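Local coordinates for putative glycoside hydrolase (Bacteroides ovatus, PDB 4ONZ), which is of unknown function but, as a putative glycoside hydrolase, probably adopts the five-bladed beta-propeller fold of its relatives, at residues S181-L186 against H257-V262; G284-D289 against Y294-R299. All coordinates share one frame; numbering follows the deposited sequence.

Contact 1 (S181-L186 against H257-V262)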
ATOM      1  N   SER A 181       4.325  -4.284   3.053  1.00 17.08           N
ATOM      2  CA  SER A 181       4.069  -5.081   1.842  1.00 17.04           C
ATOM      3  C   SER A 181       4.358  -6.576   2.029  1.00 17.13           C
ATOM      4  O   SER A 181       5.505  -7.041   1.894  1.00 16.67           O
ATOM      5  CB  SER A 181       4.900  -4.547   0.683  1.00 17.59           C
ATOM      6  OG  SER A 181       4.563  -3.210   0.430  1.00 18.48           O
ATOM      7  N   ILE A 182       3.305  -7.327   2.324  1.00 16.44           N
ATOM      8  CA  ILE A 182       3.420  -8.761   2.554  1.00 17.16           C
ATOM      9  C   ILE A 182       3.791  -9.465   1.245  1.00 17.96           C
ATOM     10  O   ILE A 182       3.403  -9.008   0.172  1.00 17.88           O
ATOM     11  CB  ILE A 182       2.110  -9.331   3.123  1.00 16.48           C
ATOM     12  CG1 ILE A 182       1.803  -8.677   4.469  1.00 18.27           C
ATOM     13  CG2 ILE A 182       2.217 -10.837   3.285  1.00 17.67           C
ATOM     14  CD1 ILE A 182       0.457  -9.052   5.041  1.00 17.52           C
ATOM     15  N   LEU A 183       4.588 -10.526   1.344  1.00 17.89           N
ATOM     16  CA  LEU A 183       4.983 -11.308   0.171  1.00 19.25           C
ATOM     17  C   LEU A 183       3.801 -12.156  -0.314  1.00 18.97           C
ATOM     18  O   LEU A 183       3.136 -12.823   0.486  1.00 17.65           O
ATOM     19  CB  LEU A 183       6.179 -12.216   0.478  1.00 18.99           C
ATOM     20  CG  LEU A 183       6.674 -13.081  -0.692  1.00 20.38           C
ATOM     21  CD1 LEU A 183       7.105 -12.213  -1.860  1.00 21.83           C
ATOM     22  CD2 LEU A 183       7.816 -13.966  -0.240  1.00 21.99           C
ATOM     23  N   THR A 184       3.558 -12.112  -1.626  1.00 20.01           N
ATOM     24  CA  THR A 184       2.493 -12.869  -2.274  1.00 19.55           C
ATOM     25  C   THR A 184       3.018 -13.568  -3.532  1.00 22.85           C
ATOM     26  O   THR A 184       4.145 -13.309  -3.992  1.00 21.89           O
ATOM     27  CB  THR A 184       1.306 -11.975  -2.704  1.00 19.05           C
ATOM     28  OG1 THR A 184       1.728 -11.080  -3.743  1.00 19.54           O
ATOM     29  CG2 THR A 184       0.735 -11.168  -1.524  1.00 19.77           C
ATOM     30  N   LYS A 185       2.187 -14.441  -4.084  1.00 20.80           N
ATOM     31  CA  LYS A 185       2.499 -15.138  -5.332  1.00 25.66           C
ATOM     32  C   LYS A 185       1.183 -15.498  -6.012  1.00 26.98           C
ATOM     33  O   LYS A 185       0.152 -15.573  -5.354  1.00 24.33           O
ATOM     34  CB  LYS A 185       3.273 -16.429  -5.062  1.00 27.89           C
ATOM     35  CG  LYS A 185       2.435 -17.516  -4.400  1.00 31.49           C
ATOM     36  CD  LYS A 185       3.189 -18.831  -4.277  1.00 36.93           C
ATOM     37  CE  LYS A 185       2.299 -19.877  -3.625  1.00 42.87           C
ATOM     38  NZ  LYS A 185       3.027 -21.134  -3.305  1.00 48.08           N
ATOM     39  N   LEU A 186       1.222 -15.727  -7.321  1.00 28.84           N
ATOM     40  CA  LEU A 186       0.033 -16.145  -8.056  1.00 28.78           C
ATOM     41  C   LEU A 186      -0.130 -17.648  -7.891  1.00 30.00           C
ATOM     42  O   LEU A 186       0.794 -18.410  -8.174  1.00 29.93           O
ATOM     43  CB  LEU A 186       0.156 -15.838  -9.550  1.00 31.06           C
ATOM     44  CG  LEU A 186      -1.021 -16.291 -10.433  1.00 33.62           C
ATOM     45  CD1 LEU A 186      -2.286 -15.517 -10.099  1.00 34.11           C
ATOM     46  CD2 LEU A 186      -0.706 -16.155 -11.917  1.00 36.45           C
ATOM     47  N   HIS A 257      11.823 -14.578 -12.026  1.00 36.02           N
ATOM     48  CA  HIS A 257      13.164 -14.040 -11.765  1.00 37.20           C
ATOM     49  C   HIS A 257      13.479 -13.764 -10.291  1.00 34.67           C
ATOM     50  O   HIS A 257      14.627 -13.478  -9.941  1.00 34.33           O
ATOM     51  CB  HIS A 257      13.374 -12.782 -12.595  1.00 40.23           C
ATOM     52  CG  HIS A 257      13.156 -12.995 -14.059  1.00 46.07           C
ATOM     53  ND1 HIS A 257      11.935 -12.785 -14.666  1.00 51.16           N
ATOM     54  CD2 HIS A 257      13.993 -13.421 -15.033  1.00 49.26           C
ATOM     55  CE1 HIS A 257      12.034 -13.063 -15.953  1.00 52.86           C
ATOM     56  NE2 HIS A 257      13.273 -13.450 -16.202  1.00 52.44           N
ATOM     57  N   GLY A 258      12.473 -13.876  -9.433  1.00 32.06           N
ATOM     58  CA  GLY A 258      12.638 -13.635  -8.004  1.00 31.40           C
ATOM     59  C   GLY A 258      11.463 -12.854  -7.450  1.00 31.64           C
ATOM     60  O   GLY A 258      10.366 -12.915  -7.992  1.00 33.20           O
ATOM     61  N   ILE A 259      11.702 -12.112  -6.373  1.00 26.47           N
ATOM     62  CA  ILE A 259      10.653 -11.313  -5.739  1.00 24.86           C
ATOM     63  C   ILE A 259      10.722  -9.892  -6.263  1.00 23.23           C
ATOM     64  O   ILE A 259      11.788  -9.288  -6.258  1.00 24.85           O
ATOM     65  CB  ILE A 259      10.831 -11.286  -4.205  1.00 24.88           C
ATOM     66  CG1 ILE A 259      10.682 -12.703  -3.640  1.00 25.12           C
ATOM     67  CG2 ILE A 259       9.816 -10.344  -3.552  1.00 23.21           C
ATOM     68  CD1 ILE A 259      11.223 -12.878  -2.237  1.00 25.89           C
ATOM     69  N   VAL A 260       9.589  -9.360  -6.713  1.00 21.33           N
ATOM     70  CA  VAL A 260       9.518  -7.977  -7.163  1.00 20.90           C
ATOM     71  C   VAL A 260       8.715  -7.163  -6.144  1.00 20.53           C
ATOM     72  O   VAL A 260       7.577  -7.520  -5.772  1.00 19.22           O
ATOM     73  CB  VAL A 260       8.904  -7.817  -8.573  1.00 21.24           C
ATOM     74  CG1 VAL A 260       8.682  -6.340  -8.917  1.00 21.58           C
ATOM     75  CG2 VAL A 260       9.809  -8.466  -9.627  1.00 21.03           C
ATOM     76  N   LEU A 261       9.333  -6.085  -5.677  1.00 20.54           N
ATOM     77  CA  LEU A 261       8.664  -5.145  -4.798  1.00 19.47           C
ATOM     78  C   LEU A 261       8.445  -3.871  -5.600  1.00 18.97           C
ATOM     79  O   LEU A 261       9.412  -3.261  -6.072  1.00 19.41           O
ATOM     80  CB  LEU A 261       9.513  -4.840  -3.562  1.00 20.08           C
ATOM     81  CG  LEU A 261       8.949  -3.760  -2.619  1.00 18.23           C
ATOM     82  CD1 LEU A 261       7.625  -4.194  -2.000  1.00 17.95           C
ATOM     83  CD2 LEU A 261       9.959  -3.399  -1.539  1.00 19.51           C
ATOM     84  N   VAL A 262       7.182  -3.500  -5.801  1.00 18.45           N
ATOM     85  CA  VAL A 262       6.852  -2.216  -6.402  1.00 19.31           C
ATOM     86  C   VAL A 262       6.905  -1.208  -5.248  1.00 18.41           C
ATOM     87  O   VAL A 262       6.268  -1.402  -4.201  1.00 17.68           O
ATOM     88  CB  VAL A 262       5.467  -2.210  -7.091  1.00 19.12           C
ATOM     89  CG1 VAL A 262       5.045  -0.793  -7.456  1.00 20.83           C
ATOM     90  CG2 VAL A 262       5.484  -3.087  -8.334  1.00 21.63           C
TER
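Leu183 lays the fork of its side chain across that of Ile259, the two crossing at about a right angle. Its CD1 rests on the branch methyl, with Leu183 CD1 to Ile259 CG2 at 3.7 Å, while the second prong lies against the end of the isoleucine, Leu183 CD2 to Ile259 CD1 being 4.1 Å. Leu183 holds CG anti to the backbone N (chi1 -180°), and this extended first torsion carries the fork over to Ile259 although its CB does not point straight at the other strand. Further along, Ser181 CB meets Leu261 CD1 at 3.8 Å. The serine hydroxyl turns its polar side to the backbone of the strand between, where it hydrogen-bonds to Pro250 O. That intervening strand, 245-255, explains the geometry: it runs parallel to 180-187 and antiparallel to 258-266, so the two segments are next-but-one neighbours in a mixed sheet. Their CA atoms come no nearer than 8.1 Å, between Ser181 and Leu261, and no hydrogen bond joins them. Such parallel pairing beside an antiparallel meander is consistent with the junction of successive blades in the five-bladed propeller expected of this family. All four touching residues are buried; Val196 and Arg254 also pack on Leu183, and Pro293 touches Ile259.

Contact 2 (G284-D289 against Y294-R299)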
ATOM      1  N   GLY A 284       9.005   2.790  -8.620  1.00 17.25           N
ATOM      2  CA  GLY A 284      10.110   1.962  -9.073  1.00 18.05           C
ATOM      3  C   GLY A 284       9.858   0.513  -8.743  1.00 18.09           C
ATOM      4  O   GLY A 284       8.807   0.162  -8.205  1.00 18.49           O
ATOM      5  N   GLN A 285      10.818  -0.334  -9.086  1.00 19.45           N
ATOM      6  CA  GLN A 285      10.738  -1.764  -8.785  1.00 19.52           C
ATOM      7  C   GLN A 285      12.083  -2.280  -8.316  1.00 19.80           C
ATOM      8  O   GLN A 285      13.129  -1.853  -8.802  1.00 20.63           O
ATOM      9  CB  GLN A 285      10.265  -2.587  -9.979  1.00 21.13           C
ATOM     10  CG  GLN A 285       8.826  -2.349 -10.352  1.00 20.72           C
ATOM     11  CD  GLN A 285       8.352  -3.209 -11.511  1.00 22.29           C
ATOM     12  OE1 GLN A 285       8.833  -4.328 -11.731  1.00 20.85           O
ATOM     13  NE2 GLN A 285       7.377  -2.697 -12.245  1.00 21.51           N
ATOM     14  N   LEU A 286      12.029  -3.203  -7.367  1.00 20.20           N
ATOM     15  CA  LEU A 286      13.195  -3.830  -6.790  1.00 21.36           C
ATOM     16  C   LEU A 286      13.029  -5.332  -7.015  1.00 22.66           C
ATOM     17  O   LEU A 286      11.964  -5.885  -6.730  1.00 23.16           O
ATOM     18  CB  LEU A 286      13.243  -3.499  -5.295  1.00 22.22           C
ATOM     19  CG  LEU A 286      14.482  -3.851  -4.482  1.00 25.41           C
ATOM     20  CD1 LEU A 286      15.709  -3.142  -5.044  1.00 25.83           C
ATOM     21  CD2 LEU A 286      14.289  -3.493  -3.014  1.00 25.02           C
ATOM     22  N   LEU A 287      14.057  -5.971  -7.570  1.00 23.47           N
ATOM     23  CA  LEU A 287      14.070  -7.410  -7.785  1.00 24.19           C
ATOM     24  C   LEU A 287      14.963  -8.010  -6.719  1.00 24.93           C
ATOM     25  O   LEU A 287      16.151  -7.674  -6.633  1.00 27.15           O
ATOM     26  CB  LEU A 287      14.627  -7.775  -9.166  1.00 25.45           C
ATOM     27  CG  LEU A 287      14.620  -9.284  -9.472  1.00 26.09           C
ATOM     28  CD1 LEU A 287      13.192  -9.798  -9.611  1.00 26.95           C
ATOM     29  CD2 LEU A 287      15.421  -9.613 -10.717  1.00 26.33           C
ATOM     30  N   LEU A 288      14.400  -8.901  -5.912  1.00 25.61           N
ATOM     31  CA  LEU A 288      15.164  -9.551  -4.863  1.00 25.15           C
ATOM     32  C   LEU A 288      15.234 -11.040  -5.113  1.00 26.23           C
ATOM     33  O   LEU A 288      14.399 -11.597  -5.819  1.00 24.42           O
ATOM     34  CB  LEU A 288      14.563  -9.267  -3.491  1.00 26.10           C
ATOM     35  CG  LEU A 288      14.394  -7.765  -3.253  1.00 26.20           C
ATOM     36  CD1 LEU A 288      12.947  -7.360  -3.511  1.00 25.89           C
ATOM     37  CD2 LEU A 288      14.782  -7.369  -1.846  1.00 27.11           C
ATOM     38  N   ASP A 289      16.229 -11.676  -4.507  1.00 26.42           N
ATOM     39  CA  ASP A 289      16.442 -13.111  -4.675  1.00 30.41           C
ATOM     40  C   ASP A 289      15.279 -13.892  -4.062  1.00 29.65           C
ATOM     41  O   ASP A 289      14.869 -13.628  -2.928  1.00 28.86           O
ATOM     42  CB  ASP A 289      17.784 -13.516  -4.050  1.00 32.37           C
ATOM     43  CG  ASP A 289      18.199 -14.937  -4.399  1.00 35.28           C
ATOM     44  OD1 ASP A 289      17.466 -15.879  -4.056  1.00 39.24           O
ATOM     45  OD2 ASP A 289      19.281 -15.107  -4.987  1.00 39.47           O
ATOM     46  N   TYR A 294      16.385 -10.749   1.265  1.00 26.56           N
ATOM     47  CA  TYR A 294      17.100  -9.551   1.693  1.00 27.05           C
ATOM     48  C   TYR A 294      18.133  -9.149   0.639  1.00 28.56           C
ATOM     49  O   TYR A 294      18.703  -8.053   0.696  1.00 31.29           O
ATOM     50  CB  TYR A 294      17.818  -9.805   3.021  1.00 27.97           C
ATOM     51  CG  TYR A 294      16.945 -10.457   4.058  1.00 29.26           C
ATOM     52  CD1 TYR A 294      15.804  -9.824   4.520  1.00 27.44           C
ATOM     53  CD2 TYR A 294      17.257 -11.713   4.582  1.00 31.38           C
ATOM     54  CE1 TYR A 294      14.995 -10.411   5.475  1.00 27.77           C
ATOM     55  CE2 TYR A 294      16.443 -12.315   5.529  1.00 31.31           C
ATOM     56  CZ  TYR A 294      15.315 -11.655   5.977  1.00 29.27           C
ATOM     57  OH  TYR A 294      14.494 -12.227   6.922  1.00 30.02           O
ATOM     58  N   LYS A 295      18.363 -10.036  -0.325  1.00 28.07           N
ATOM     59  CA  LYS A 295      19.389  -9.835  -1.348  1.00 28.88           C
ATOM     60  C   LYS A 295      18.810  -9.212  -2.612  1.00 28.00           C
ATOM     61  O   LYS A 295      17.979  -9.814  -3.299  1.00 25.69           O
ATOM     62  CB  LYS A 295      20.061 -11.176  -1.659  1.00 31.68           C
ATOM     63  CG  LYS A 295      21.153 -11.159  -2.717  1.00 37.12           C
ATOM     64  CD  LYS A 295      21.577 -12.591  -3.022  1.00 44.15           C
ATOM     65  CE  LYS A 295      22.582 -12.673  -4.157  1.00 47.36           C
ATOM     66  NZ  LYS A 295      23.914 -12.138  -3.773  1.00 50.61           N
ATOM     67  N   VAL A 296      19.270  -7.998  -2.911  1.00 27.56           N
ATOM     68  CA  VAL A 296      18.833  -7.254  -4.084  1.00 26.73           C
ATOM     69  C   VAL A 296      19.559  -7.774  -5.321  1.00 28.05           C
ATOM     70  O   VAL A 296      20.779  -7.919  -5.305  1.00 29.23           O
ATOM     71  CB  VAL A 296      19.129  -5.745  -3.921  1.00 27.57           C
ATOM     72  CG1 VAL A 296      18.823  -4.974  -5.205  1.00 28.56           C
ATOM     73  CG2 VAL A 296      18.344  -5.184  -2.745  1.00 27.85           C
ATOM     74  N   LEU A 297      18.801  -8.080  -6.371  1.00 27.35           N
ATOM     75  CA  LEU A 297      19.369  -8.539  -7.639  1.00 28.69           C
ATOM     76  C   LEU A 297      19.401  -7.399  -8.634  1.00 29.92           C
ATOM     77  O   LEU A 297      20.343  -7.291  -9.408  1.00 29.22           O
ATOM     78  CB  LEU A 297      18.555  -9.689  -8.241  1.00 29.07           C
ATOM     79  CG  LEU A 297      18.484 -10.988  -7.445  1.00 30.92           C
ATOM     80  CD1 LEU A 297      17.721 -12.035  -8.241  1.00 30.98           C
ATOM     81  CD2 LEU A 297      19.871 -11.487  -7.077  1.00 32.47           C
ATOM     82  N   ASP A 298      18.370  -6.554  -8.627  1.00 28.45           N
ATOM     83  CA  ASP A 298      18.304  -5.441  -9.564  1.00 28.04           C
ATOM     84  C   ASP A 298      17.340  -4.377  -9.048  1.00 26.31           C
ATOM     85  O   ASP A 298      16.494  -4.659  -8.201  1.00 23.14           O
ATOM     86  CB  ASP A 298      17.871  -5.944 -10.949  1.00 30.67           C
ATOM     87  CG  ASP A 298      18.343  -5.041 -12.094  1.00 34.53           C
ATOM     88  OD1 ASP A 298      18.860  -3.920 -11.853  1.00 33.78           O
ATOM     89  OD2 ASP A 298      18.203  -5.469 -13.258  1.00 38.81           O
ATOM     90  N   ARG A 299      17.467  -3.167  -9.589  1.00 24.98           N
ATOM     91  CA  ARG A 299      16.669  -2.019  -9.168  1.00 24.08           C
ATOM     92  C   ARG A 299      16.570  -1.053 -10.348  1.00 25.64           C
ATOM     93  O   ARG A 299      17.572  -0.802 -11.036  1.00 27.82           O
ATOM     94  CB  ARG A 299      17.375  -1.359  -7.977  1.00 22.72           C
ATOM     95  CG  ARG A 299      16.656  -0.216  -7.282  1.00 21.04           C
ATOM     96  CD  ARG A 299      17.530   0.249  -6.137  1.00 21.28           C
ATOM     97  NE  ARG A 299      17.027   1.412  -5.421  1.00 21.20           N
ATOM     98  CZ  ARG A 299      17.661   1.977  -4.396  1.00 22.02           C
ATOM     99  NH1 ARG A 299      18.829   1.498  -3.982  1.00 22.40           N
ATOM    100  NH2 ARG A 299      17.143   3.030  -3.785  1.00 22.46           N
TER
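A first torsion of -171° stretches Leu286 away from its own main-chain nitrogen and, with chi2 near +60°, brings CD1 against Val296, where Leu286 CD1 and Val296 CG1 are 3.6 Å apart, the two side chains lying nearly perpendicular. The same methyl lies against the Arg299 stem, Leu286 CD1 to Arg299 CG being 3.8 Å. That arginine runs extended from CG to NE, past the leucine, to a salt bridge between NH2 and Asp242 and a hydrogen bond from NE to Tyr263. Strands 284-288 and 296-299 form an antiparallel hairpin interrupted by a classic beta bulge: Leu297 and Asp298 both face Leu287, and the register shifts by one residue. Leu287 O consequently accepts two N-H groups, from Leu297 N at 2.7 Å and, at greater length, from Asp298 N at 3.2 Å. Leu287 N returns a bond to Asp298 O of 2.8 Å. The extra residue is taken up at Leu297, whose psi of -38° departs from strand geometry; its CB packs on Leu287 CD2 at 4.0 Å. Beyond the bulge Asp289 N closes the ladder on Lys295 O, at 2.8 Å. The aliphatic chain of Lys295 passes beside Asp289 without an ion pair, and Asp289 OD1 accepts hydrogen bonds from the backbone N of Asn291 and Asp292, in the loop joining the two strands. Asp298 OD1 accepts from Arg299 N on its anti side, with the donor well out of the carboxylate plane, while OD2 accepts from the indole of Trp13.

In the fold
Contact 1 spans strand 245-255, probably between neighbouring blades, whereas contact 2 is a hairpin pairing further out in what is probably the blade that holds 258-266; their centres are about 10 Å apart. Strand 258-266, in contact 1, is the direct neighbour of strand 281-288, in contact 2. Two probable backbone hydrogen bonds join them: Ile259 O to Leu288 N at 2.7 Å and Leu261 N to Leu286 O at 2.8 Å. Val260, whose CB points away from segment 181-186, packs on the contact 2 side instead, Val260 CG2 to Leu287 CD1 being 3.6 Å. The centre of contact 1 lies about 13 Å from the centre of the chain, that of contact 2 about 18 Å.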